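Local coordinates for staphylococcal nuclease domain-containing protein 1 (Drosophila melanogaster, PDB 2WAC) that cleaves both DNA and RNA as an endonuclease, associates with the RNA-induced silencing complex, and binds symmetrically dimethylated arginine peptides through its Tudor domain, at residues Q61-N66 with N90-P95; Y69-E74 with A81-I86; T114-A119 with N159-R164; V150-T155 with R187-L192. All coordinates share one frame; numbering follows the deposited sequence.

How the contacts relate
The four contacts fall into two groups along an elongated chain. Contacts 1 and 2 belong to the five-stranded antiparallel sheet of the Tudor barrel. Their centres are 9 Å apart, and strands 80-85 and 91-95 are neighbours in that sheet. In sequence, the hairpin of contact 2 lies between the two segments of contact 1. Contacts 3 and 4 belong to the mixed sheet of the SN-like domain, with centres 11 Å apart. Their segments alternate along the chain, and strands 145-152 and 159-164 pair side by side. Contacts 1 and 4 lie on opposite sides of the chain's centre, about 35 Å between centres. Dimethylarginine binding involves the Tudor end.

Contact 1 of 4, residues Q61-N66 with N90-P95; sequences QFTLDN and NKETLP
The loop 61-66 runs beside strand 91-95 without pairing to it, and the nearest CA atoms, those of Thr63 and Leu94, are 7.8 Å apart. This is one side of the Tudor barrel, where the loop after strand 57-61 meets an outer strand of the sheet. Residues 62-90 are involved in dimethylarginine binding, so the contact lies partly in that region. Both polar bonds across the contact end on Glu92. Its OE1 accepts a hydrogen bond from Thr63 OG1 at 2.7 Å, through the syn lone pair. Its OE2 takes a weak bond from Thr63 N at 3.3 Å. The same OE2 is also bonded to the hydroxyl of Tyr85, so the carboxylate joins the loop to the neighbouring strand. Glu92 CG sits between its backbone N and carbonyl carbon (chi1 82°), and the chain beyond is extended, which carries the carboxylate across to the loop. With Glu92 replaced by an alanine, the Thr63 and Tyr85 hydroxyls would probably each lose a carboxylate oxygen as partner, and the loop its tie to the strand. Phe62 lies beside the same carboxylate, its ring plane turned 66° from that of the acid. Asn90 approaches the ring obliquely, with ND2 3.6 Å from Phe62 CZ. At the ring edge, near its plane, Glu92 OE2 comes within 3.2 Å of Phe62 CD1.

Contact 2 of 4, residues Y69-E74 with A81-I86; sequences YRAKVE and ATVLYI
Glu74 N donates to Thr82 O at 2.8 Å, the shortest hydrogen bond between segments 69-74 and 81-86. They form an antiparallel beta hairpin of the Tudor barrel, within the region involved in dimethylarginine binding. Lys72 and Leu84 make a hydrogen-bonded pair. Lys72 N to Leu84 O and Leu84 N to Lys72 O are both 2.9 Å. Val73 and Val83 form the next, non-hydrogen-bonded pair, and their side chains touch on the same face as Ala71. Toward the far end the pairing weakens, and Ile86 N reaches Arg70 O in only a weak bond of 3.4 Å. At this end a chi1 of 56° turns Ile86 CG1 in over its own backbone, and from there CD1 reaches one face of the Arg70 guanidinium. The two side chains cross at about a right angle. Ile86 CG2 meets Lys72 CB at 3.8 Å. Cutting Ile86 back to an alanine is likely to take the apolar cover off that side of the guanidinium and open a gap beside Lys72 CB. Arg70 is also held by a salt bridge to Asp87 and by the carbonyls of Phe106, Glu109 and Lys110. Tyr69 and Tyr85 meet obliquely, their ring planes 75° apart. The Tyr69 hydroxyl is bonded to Asp65. The two side chains come closest where Tyr69 CB meets Tyr85 CD1, at 3.6 Å.

Contact 3 of 4, residues T114-A119 with N159-R164; sequences TEYALA and NLATLR
Tyr116 and Ala161 meet obliquely, the methyl CB of Ala161 lying 3.9 Å from Tyr116 CD1. Tyr116 CG is anti to its carbonyl carbon (chi1 -58°), which sets the ring beside strand 159-164. At the edge of that ring, in its plane, is the carbonyl oxygen of Asn159. The Asn159 side chain lies on the same face of the sheet as Tyr116, and its OD1 is bonded to Val154 N. The opposite face carries Ala117 and Leu160. Here the contact is small, with Ala117 CB 4.3 Å from Leu160 CD1. Ala119 points toward strand 159-164, its CB touching Thr162 CG2 at 3.9 Å.

These side chains are set by a parallel pairing within the five-stranded OB-fold sheet of the SN-like domain. Strand 113-118 lies there between strands 17-22 and 159-164. Three backbone bonds join the segments: Ala117 N to Asn159 O, Ala161 N to Ala117 O, and Ala119 N to Ala161 O, each 2.9 Å. The segment axes are 72° apart, so the strands twist strongly and soon part. Before the first bond a water bridges the segments, donating to Glu115 O and accepting from Asn159 N at 3.0 Å. On the side toward helix 127-141, Leu118 and Leu163 both pack on Phe137, and on Phe18 of strand 17-22. Leu118 CD1 reaches Leu163 CG at 4.5 Å.

Contact 4 of 4, residues V150-T155 with R187-L192; sequences VELKVT and RGERKL
Leu152 starts from a CB that points toward segment 187-192, and its two methyls make the main apolar contacts with it. With CG swung away from the backbone N (chi1 -169°), the two methyls head toward the loop. From there the branches part. CD1 meets Glu189 CG and Lys191 CD, each at 4.1 Å. CD2 lies against the paired charges, 3.4 Å from Glu189 OE2 and 3.7 Å from Arg187 NH2. It also touches Leu192 CD1 at 4.1 Å. The Leu152 side chain crosses that of Glu189 at about a right angle and meets Arg187 from the opposite direction.

Leu152 stands on a classic beta bulge in the SN-like domain, where Glu151 and Leu152 both face Leu160 of the neighbouring strand. Segment 187-192 is the loop leading into helix 193-208, and it ends in a short 3-10 turn. Arg187 grips Glu189 side-on in a salt bridge. NE donates to OE1 at 3.0 Å and NH2 to OE2 at 3.1 Å, both on the syn side and nearly 30° out of the carboxylate plane. This fixes the guanidinium beside the Leu152 methyl. Glu151 CB packs on Leu192 CD2, while its OE2 turns to Thr162 and Asn149. Lys191 passes over the bulge, with CE 3.4 Å from Glu151 O. Its NZ reaches a water that also accepts from Lys153 N.

Contact 1 of 4, residues Q61-N66 with N90-P95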
# COMPACT_ATOMS: atom_id res chain seq x y z
N GLN A 61 -3.33 -9.85 17.27
CA GLN A 61 -2.25 -9.32 18.09
C GLN A 61 -0.94 -9.36 17.31
O GLN A 61 -0.31 -10.42 17.18
CB GLN A 61 -2.14 -10.09 19.41
CG GLN A 61 -1.40 -9.35 20.52
CD GLN A 61 -1.13 -10.22 21.74
OE1 GLN A 61 -1.13 -11.44 21.66
NE2 GLN A 61 -0.89 -9.58 22.88
N PHE A 62 -0.56 -8.20 16.77
CA PHE A 62 0.65 -8.02 15.96
C PHE A 62 1.88 -8.53 16.72
O PHE A 62 2.07 -8.22 17.89
CB PHE A 62 0.79 -6.52 15.62
CG PHE A 62 1.83 -6.19 14.58
CD1 PHE A 62 2.22 -7.11 13.61
CD2 PHE A 62 2.39 -4.91 14.55
CE1 PHE A 62 3.18 -6.78 12.65
CE2 PHE A 62 3.34 -4.56 13.58
CZ PHE A 62 3.73 -5.50 12.63
N THR A 63 2.70 -9.35 16.05
CA THR A 63 3.87 -9.96 16.68
C THR A 63 4.95 -8.95 17.05
O THR A 63 5.79 -9.22 17.91
CB THR A 63 4.50 -11.09 15.83
OG1 THR A 63 4.92 -10.57 14.56
CG2 THR A 63 3.53 -12.22 15.62
N LEU A 64 4.93 -7.78 16.41
CA LEU A 64 5.94 -6.75 16.66
C LEU A 64 5.77 -6.05 18.01
O LEU A 64 6.75 -5.92 18.76
CB LEU A 64 5.95 -5.70 15.54
CG LEU A 64 6.96 -4.56 15.72
CD1 LEU A 64 8.36 -5.04 15.41
CD2 LEU A 64 6.60 -3.36 14.85
N ASP A 65 4.55 -5.62 18.33
CA ASP A 65 4.31 -4.79 19.51
C ASP A 65 3.36 -5.39 20.55
O ASP A 65 3.15 -4.80 21.61
CB ASP A 65 3.84 -3.38 19.08
CG ASP A 65 2.51 -3.40 18.32
OD1 ASP A 65 2.00 -4.49 17.98
OD2 ASP A 65 1.98 -2.30 18.05
N ASN A 66 2.81 -6.57 20.23
CA ASN A 66 1.78 -7.23 21.05
C ASN A 66 0.50 -6.41 21.25
O ASN A 66 -0.22 -6.61 22.23
CB ASN A 66 2.35 -7.73 22.39
CG ASN A 66 3.25 -8.94 22.24
OD1 ASN A 66 3.25 -9.61 21.20
ND2 ASN A 66 4.02 -9.25 23.28
N ASN A 90 0.13 -3.78 5.91
CA ASN A 90 1.06 -4.89 6.07
C ASN A 90 0.35 -6.22 6.31
O ASN A 90 -0.78 -6.26 6.80
CB ASN A 90 2.11 -4.61 7.16
CG ASN A 90 1.49 -4.35 8.52
OD1 ASN A 90 0.55 -3.56 8.65
ND2 ASN A 90 2.02 -4.99 9.55
N LYS A 91 1.02 -7.31 5.94
CA LYS A 91 0.53 -8.67 6.13
C LYS A 91 1.53 -9.46 6.95
O LYS A 91 2.73 -9.16 6.93
CB LYS A 91 0.37 -9.37 4.78
CG LYS A 91 -0.73 -8.85 3.88
CD LYS A 91 -0.72 -9.66 2.58
CE LYS A 91 -1.90 -9.33 1.68
NZ LYS A 91 -1.78 -8.00 1.05
N GLU A 92 1.05 -10.48 7.67
CA GLU A 92 1.94 -11.47 8.28
C GLU A 92 1.25 -12.82 8.48
O GLU A 92 0.02 -12.92 8.54
CB GLU A 92 2.53 -10.96 9.60
CG GLU A 92 1.63 -11.10 10.83
CD GLU A 92 2.31 -10.69 12.12
OE1 GLU A 92 3.54 -10.84 12.24
OE2 GLU A 92 1.60 -10.22 13.04
N THR A 93 2.08 -13.87 8.58
CA THR A 93 1.61 -15.20 8.96
C THR A 93 1.85 -15.41 10.45
O THR A 93 2.94 -15.16 10.97
CB THR A 93 2.26 -16.30 8.10
OG1 THR A 93 1.95 -16.06 6.72
CG2 THR A 93 1.74 -17.68 8.48
N LEU A 94 0.80 -15.91 11.12
CA LEU A 94 0.62 -15.77 12.56
C LEU A 94 -0.10 -16.99 13.15
O LEU A 94 -1.03 -17.50 12.52
CB LEU A 94 -0.26 -14.53 12.79
CG LEU A 94 -0.29 -13.95 14.19
CD1 LEU A 94 1.13 -13.77 14.65
CD2 LEU A 94 -1.05 -12.63 14.25
N PRO A 95 0.31 -17.48 14.35
CA PRO A 95 -0.54 -18.49 14.98
C PRO A 95 -1.97 -17.99 15.23
O PRO A 95 -2.17 -16.82 15.57
CB PRO A 95 0.16 -18.77 16.32
CG PRO A 95 1.58 -18.39 16.08
CD PRO A 95 1.53 -17.21 15.15

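Contact 2 of 4, residues Y69-E74 with A81-I86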
# COMPACT_ATOMS: atom_id res chain seq x y z
N TYR A 69 -4.95 -5.23 16.51
CA TYR A 69 -5.32 -4.47 15.31
C TYR A 69 -6.49 -5.16 14.58
O TYR A 69 -6.71 -6.35 14.75
CB TYR A 69 -4.13 -4.36 14.35
CG TYR A 69 -2.93 -3.60 14.87
CD1 TYR A 69 -2.07 -4.17 15.81
CD2 TYR A 69 -2.62 -2.33 14.39
CE1 TYR A 69 -0.96 -3.48 16.29
CE2 TYR A 69 -1.50 -1.63 14.85
CZ TYR A 69 -0.68 -2.21 15.81
OH TYR A 69 0.42 -1.53 16.27
N ARG A 70 -7.22 -4.40 13.76
CA ARG A 70 -8.23 -4.99 12.87
C ARG A 70 -7.52 -5.72 11.73
O ARG A 70 -6.56 -5.20 11.16
CB ARG A 70 -9.16 -3.92 12.30
CG ARG A 70 -9.95 -3.13 13.33
CD ARG A 70 -11.21 -2.52 12.72
NE ARG A 70 -10.92 -1.56 11.65
CZ ARG A 70 -11.84 -1.02 10.86
NH1 ARG A 70 -13.13 -1.34 11.00
NH2 ARG A 70 -11.48 -0.16 9.91
N ALA A 71 -7.99 -6.92 11.41
CA ALA A 71 -7.32 -7.75 10.41
C ALA A 71 -8.28 -8.62 9.62
O ALA A 71 -9.31 -9.06 10.14
CB ALA A 71 -6.23 -8.61 11.06
N LYS A 72 -7.95 -8.85 8.36
CA LYS A 72 -8.70 -9.77 7.51
C LYS A 72 -7.91 -11.06 7.35
O LYS A 72 -6.73 -11.03 7.01
CB LYS A 72 -8.95 -9.12 6.14
CG LYS A 72 -9.65 -10.01 5.11
CD LYS A 72 -9.76 -9.27 3.79
CE LYS A 72 -10.00 -10.22 2.62
NZ LYS A 72 -9.98 -9.47 1.33
N VAL A 73 -8.56 -12.19 7.62
CA VAL A 73 -7.94 -13.49 7.42
C VAL A 73 -7.99 -13.83 5.93
O VAL A 73 -9.07 -13.98 5.35
CB VAL A 73 -8.62 -14.60 8.25
CG1 VAL A 73 -7.98 -15.94 7.96
CG2 VAL A 73 -8.52 -14.29 9.74
N GLU A 74 -6.81 -13.93 5.31
CA GLU A 74 -6.73 -14.22 3.88
C GLU A 74 -6.52 -15.71 3.57
O GLU A 74 -7.00 -16.20 2.55
CB GLU A 74 -5.64 -13.37 3.23
CG GLU A 74 -6.00 -11.88 3.17
CD GLU A 74 -5.11 -11.10 2.24
OE1 GLU A 74 -4.09 -11.65 1.78
OE2 GLU A 74 -5.43 -9.92 1.96
N ALA A 81 -2.44 -18.58 10.48
CA ALA A 81 -3.21 -17.86 9.46
C ALA A 81 -2.40 -16.71 8.87
O ALA A 81 -1.53 -16.15 9.54
CB ALA A 81 -4.52 -17.35 10.04
N THR A 82 -2.69 -16.39 7.61
CA THR A 82 -2.13 -15.21 6.97
C THR A 82 -3.18 -14.10 7.04
O THR A 82 -4.30 -14.26 6.55
CB THR A 82 -1.73 -15.49 5.51
OG1 THR A 82 -0.77 -16.55 5.48
CG2 THR A 82 -1.12 -14.24 4.87
N VAL A 83 -2.81 -12.98 7.66
CA VAL A 83 -3.72 -11.86 7.85
C VAL A 83 -3.21 -10.57 7.20
O VAL A 83 -2.01 -10.37 7.05
CB VAL A 83 -4.07 -11.60 9.36
CG1 VAL A 83 -4.62 -12.87 10.01
CG2 VAL A 83 -2.86 -11.06 10.14
N LEU A 84 -4.15 -9.71 6.82
CA LEU A 84 -3.85 -8.36 6.35
C LEU A 84 -4.33 -7.36 7.39
O LEU A 84 -5.49 -7.40 7.80
CB LEU A 84 -4.55 -8.09 5.01
CG LEU A 84 -4.67 -6.62 4.55
CD1 LEU A 84 -3.33 -6.06 4.10
CD2 LEU A 84 -5.72 -6.45 3.46
N TYR A 85 -3.44 -6.48 7.83
CA TYR A 85 -3.81 -5.41 8.76
C TYR A 85 -4.47 -4.28 7.98
O TYR A 85 -3.79 -3.43 7.39
CB TYR A 85 -2.60 -4.96 9.58
CG TYR A 85 -2.09 -6.06 10.49
CD1 TYR A 85 -2.72 -6.34 11.69
CD2 TYR A 85 -0.99 -6.84 10.12
CE1 TYR A 85 -2.27 -7.36 12.53
CE2 TYR A 85 -0.53 -7.87 10.94
CZ TYR A 85 -1.18 -8.12 12.15
OH TYR A 85 -0.74 -9.13 12.97
N ILE A 86 -5.80 -4.29 7.99
CA ILE A 86 -6.63 -3.52 7.04
C ILE A 86 -6.53 -2.00 7.16
O ILE A 86 -6.90 -1.28 6.22
CB ILE A 86 -8.13 -3.95 7.09
CG1 ILE A 86 -8.70 -3.83 8.51
CG2 ILE A 86 -8.30 -5.37 6.53
CD1 ILE A 86 -10.21 -3.65 8.56

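Contact 3 of 4, residues T114-A119 with N159-R164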
# COMPACT_ATOMS: atom_id res chain seq x y z
N THR A 114 -6.11 1.82 1.80
CA THR A 114 -6.55 1.35 0.48
C THR A 114 -5.34 1.06 -0.40
O THR A 114 -4.41 1.88 -0.46
CB THR A 114 -7.47 2.38 -0.21
OG1 THR A 114 -8.53 2.75 0.68
CG2 THR A 114 -8.07 1.82 -1.50
N GLU A 115 -5.35 -0.09 -1.07
CA GLU A 115 -4.26 -0.46 -1.97
C GLU A 115 -4.43 0.14 -3.37
O GLU A 115 -5.53 0.17 -3.91
CB GLU A 115 -4.13 -1.98 -2.07
CG GLU A 115 -2.82 -2.45 -2.71
CD GLU A 115 -2.65 -3.96 -2.71
OE1 GLU A 115 -3.60 -4.69 -2.34
OE2 GLU A 115 -1.55 -4.42 -3.07
N TYR A 116 -3.32 0.61 -3.93
CA TYR A 116 -3.27 1.14 -5.29
C TYR A 116 -2.07 0.58 -6.03
O TYR A 116 -1.08 0.19 -5.41
CB TYR A 116 -3.16 2.66 -5.28
CG TYR A 116 -4.28 3.37 -4.56
CD1 TYR A 116 -5.45 3.71 -5.23
CD2 TYR A 116 -4.16 3.70 -3.21
CE1 TYR A 116 -6.49 4.36 -4.57
CE2 TYR A 116 -5.20 4.35 -2.54
CZ TYR A 116 -6.35 4.68 -3.23
OH TYR A 116 -7.38 5.33 -2.58
N ALA A 117 -2.15 0.56 -7.36
CA ALA A 117 -0.98 0.29 -8.19
C ALA A 117 -0.37 1.62 -8.61
O ALA A 117 -1.09 2.53 -9.02
CB ALA A 117 -1.38 -0.52 -9.42
N LEU A 118 0.95 1.75 -8.49
CA LEU A 118 1.64 2.96 -8.96
C LEU A 118 1.52 3.01 -10.48
O LEU A 118 2.01 2.12 -11.18
CB LEU A 118 3.11 2.99 -8.51
CG LEU A 118 3.89 4.30 -8.71
CD1 LEU A 118 3.32 5.44 -7.87
CD2 LEU A 118 5.36 4.09 -8.38
N ALA A 119 0.86 4.05 -10.97
CA ALA A 119 0.43 4.13 -12.37
C ALA A 119 1.58 4.06 -13.38
O ALA A 119 2.54 4.82 -13.28
CB ALA A 119 -0.40 5.39 -12.60
N ASN A 159 -6.68 -0.06 -8.00
CA ASN A 159 -6.77 0.97 -9.04
C ASN A 159 -5.42 1.64 -9.30
O ASN A 159 -4.58 1.72 -8.40
CB ASN A 159 -7.82 2.03 -8.66
CG ASN A 159 -9.23 1.45 -8.56
OD1 ASN A 159 -9.54 0.42 -9.14
ND2 ASN A 159 -10.09 2.14 -7.81
N LEU A 160 -5.22 2.11 -10.53
CA LEU A 160 -4.00 2.84 -10.91
C LEU A 160 -4.04 4.26 -10.34
O LEU A 160 -5.03 4.97 -10.51
CB LEU A 160 -3.84 2.88 -12.43
CG LEU A 160 -3.08 1.77 -13.18
CD1 LEU A 160 -3.65 0.38 -12.91
CD2 LEU A 160 -3.07 2.07 -14.67
N ALA A 161 -2.96 4.65 -9.67
CA ALA A 161 -2.88 5.98 -9.06
C ALA A 161 -1.50 6.62 -9.23
O ALA A 161 -0.48 5.94 -9.16
CB ALA A 161 -3.25 5.90 -7.58
N THR A 162 -1.49 7.93 -9.45
CA THR A 162 -0.25 8.70 -9.37
C THR A 162 -0.11 9.32 -7.98
O THR A 162 -1.11 9.53 -7.28
CB THR A 162 -0.17 9.82 -10.44
OG1 THR A 162 -1.34 10.65 -10.37
CG2 THR A 162 -0.02 9.23 -11.84
N LEU A 163 1.13 9.58 -7.59
CA LEU A 163 1.43 10.26 -6.33
C LEU A 163 2.28 11.50 -6.62
O LEU A 163 3.22 11.45 -7.41
CB LEU A 163 2.16 9.33 -5.35
CG LEU A 163 1.42 8.10 -4.83
CD1 LEU A 163 2.34 7.30 -3.91
CD2 LEU A 163 0.12 8.47 -4.12
N ARG A 164 1.94 12.60 -5.96
CA ARG A 164 2.54 13.89 -6.23
C ARG A 164 3.00 14.55 -4.93
O ARG A 164 2.33 14.45 -3.91
CB ARG A 164 1.50 14.78 -6.92
CG ARG A 164 2.05 16.05 -7.54
CD ARG A 164 1.00 16.75 -8.40
NE ARG A 164 0.16 17.66 -7.63
CZ ARG A 164 -0.57 18.64 -8.17
NH1 ARG A 164 -0.56 18.85 -9.48
NH2 ARG A 164 -1.31 19.42 -7.39
O HOH W 1 -7.69 0.86 -5.31

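Contact 4 of 4, residues V150-T155 with R187-L192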
# COMPACT_ATOMS: atom_id res chain seq x y z
N VAL A 150 -6.42 9.02 -8.72
CA VAL A 150 -6.77 7.75 -9.34
C VAL A 150 -6.85 7.95 -10.85
O VAL A 150 -7.64 8.77 -11.33
CB VAL A 150 -8.11 7.17 -8.78
CG1 VAL A 150 -8.51 5.90 -9.53
CG2 VAL A 150 -7.99 6.89 -7.29
N GLU A 151 -6.02 7.21 -11.59
CA GLU A 151 -5.92 7.37 -13.04
C GLU A 151 -6.83 6.40 -13.80
O GLU A 151 -7.37 6.75 -14.86
CB GLU A 151 -4.48 7.18 -13.51
CG GLU A 151 -3.45 8.11 -12.84
CD GLU A 151 -3.60 9.57 -13.24
OE1 GLU A 151 -4.24 9.87 -14.27
OE2 GLU A 151 -3.06 10.43 -12.52
N LEU A 152 -7.00 5.20 -13.25
CA LEU A 152 -7.85 4.18 -13.86
C LEU A 152 -8.39 3.23 -12.80
O LEU A 152 -7.63 2.70 -11.99
CB LEU A 152 -7.09 3.38 -14.92
CG LEU A 152 -7.91 2.44 -15.82
CD1 LEU A 152 -8.71 3.23 -16.85
CD2 LEU A 152 -7.01 1.43 -16.51
N LYS A 153 -9.70 3.04 -12.82
CA LYS A 153 -10.34 2.01 -12.01
C LYS A 153 -10.13 0.65 -12.67
O LYS A 153 -10.31 0.51 -13.88
CB LYS A 153 -11.84 2.28 -11.86
CG LYS A 153 -12.19 3.56 -11.13
CD LYS A 153 -13.68 3.86 -11.24
CE LYS A 153 -14.05 5.19 -10.60
NZ LYS A 153 -13.94 5.15 -9.12
N VAL A 154 -9.75 -0.34 -11.87
CA VAL A 154 -9.55 -1.71 -12.34
C VAL A 154 -10.46 -2.63 -11.54
O VAL A 154 -10.44 -2.62 -10.31
CB VAL A 154 -8.08 -2.18 -12.19
CG1 VAL A 154 -7.89 -3.56 -12.81
CG2 VAL A 154 -7.12 -1.18 -12.82
N THR A 155 -11.27 -3.42 -12.24
CA THR A 155 -12.19 -4.34 -11.59
C THR A 155 -11.43 -5.52 -10.97
O THR A 155 -10.68 -6.22 -11.66
CB THR A 155 -13.27 -4.85 -12.56
OG1 THR A 155 -13.90 -3.73 -13.20
CG2 THR A 155 -14.33 -5.66 -11.83
N ARG A 187 0.30 1.10 -22.47
CA ARG A 187 -1.06 0.54 -22.55
C ARG A 187 -2.02 1.45 -23.33
O ARG A 187 -1.72 2.63 -23.56
CB ARG A 187 -1.61 0.18 -21.16
CG ARG A 187 -1.64 1.31 -20.15
CD ARG A 187 -1.89 0.77 -18.75
NE ARG A 187 -3.19 0.10 -18.63
CZ ARG A 187 -3.52 -0.74 -17.65
NH1 ARG A 187 -2.66 -1.04 -16.69
NH2 ARG A 187 -4.73 -1.28 -17.64
N GLY A 188 -3.17 0.90 -23.71
CA GLY A 188 -4.01 1.50 -24.74
C GLY A 188 -5.19 2.39 -24.37
O GLY A 188 -5.77 3.02 -25.26
N GLU A 189 -5.55 2.46 -23.09
CA GLU A 189 -6.65 3.34 -22.68
C GLU A 189 -6.40 4.76 -23.18
O GLU A 189 -5.38 5.38 -22.83
CB GLU A 189 -6.84 3.35 -21.15
CG GLU A 189 -7.45 2.07 -20.57
CD GLU A 189 -6.40 1.03 -20.21
OE1 GLU A 189 -5.21 1.23 -20.51
OE2 GLU A 189 -6.78 -0.00 -19.62
N ARG A 190 -7.30 5.27 -24.01
CA ARG A 190 -7.17 6.60 -24.60
C ARG A 190 -7.06 7.70 -23.53
O ARG A 190 -6.24 8.61 -23.66
CB ARG A 190 -8.29 6.87 -25.62
CG ARG A 190 -8.71 8.33 -25.90
CD ARG A 190 -7.62 9.27 -26.44
NE ARG A 190 -6.94 8.82 -27.66
CZ ARG A 190 -6.40 9.63 -28.56
NH1 ARG A 190 -5.79 9.12 -29.63
NH2 ARG A 190 -6.46 10.95 -28.42
N LYS A 191 -7.83 7.58 -22.45
CA LYS A 191 -7.75 8.53 -21.33
C LYS A 191 -6.37 8.54 -20.64
O LYS A 191 -6.03 9.49 -19.94
CB LYS A 191 -8.87 8.29 -20.30
CG LYS A 191 -8.76 6.99 -19.50
CD LYS A 191 -9.91 6.83 -18.51
CE LYS A 191 -9.67 7.60 -17.21
NZ LYS A 191 -10.79 7.42 -16.24
N LEU A 192 -5.58 7.49 -20.87
CA LEU A 192 -4.22 7.40 -20.33
C LEU A 192 -3.12 7.76 -21.33
O LEU A 192 -1.93 7.70 -20.99
CB LEU A 192 -3.97 6.00 -19.75
CG LEU A 192 -4.80 5.57 -18.53
CD1 LEU A 192 -4.45 4.14 -18.14
CD2 LEU A 192 -4.59 6.52 -17.34
O HOH W 2 -11.52 4.93 -14.78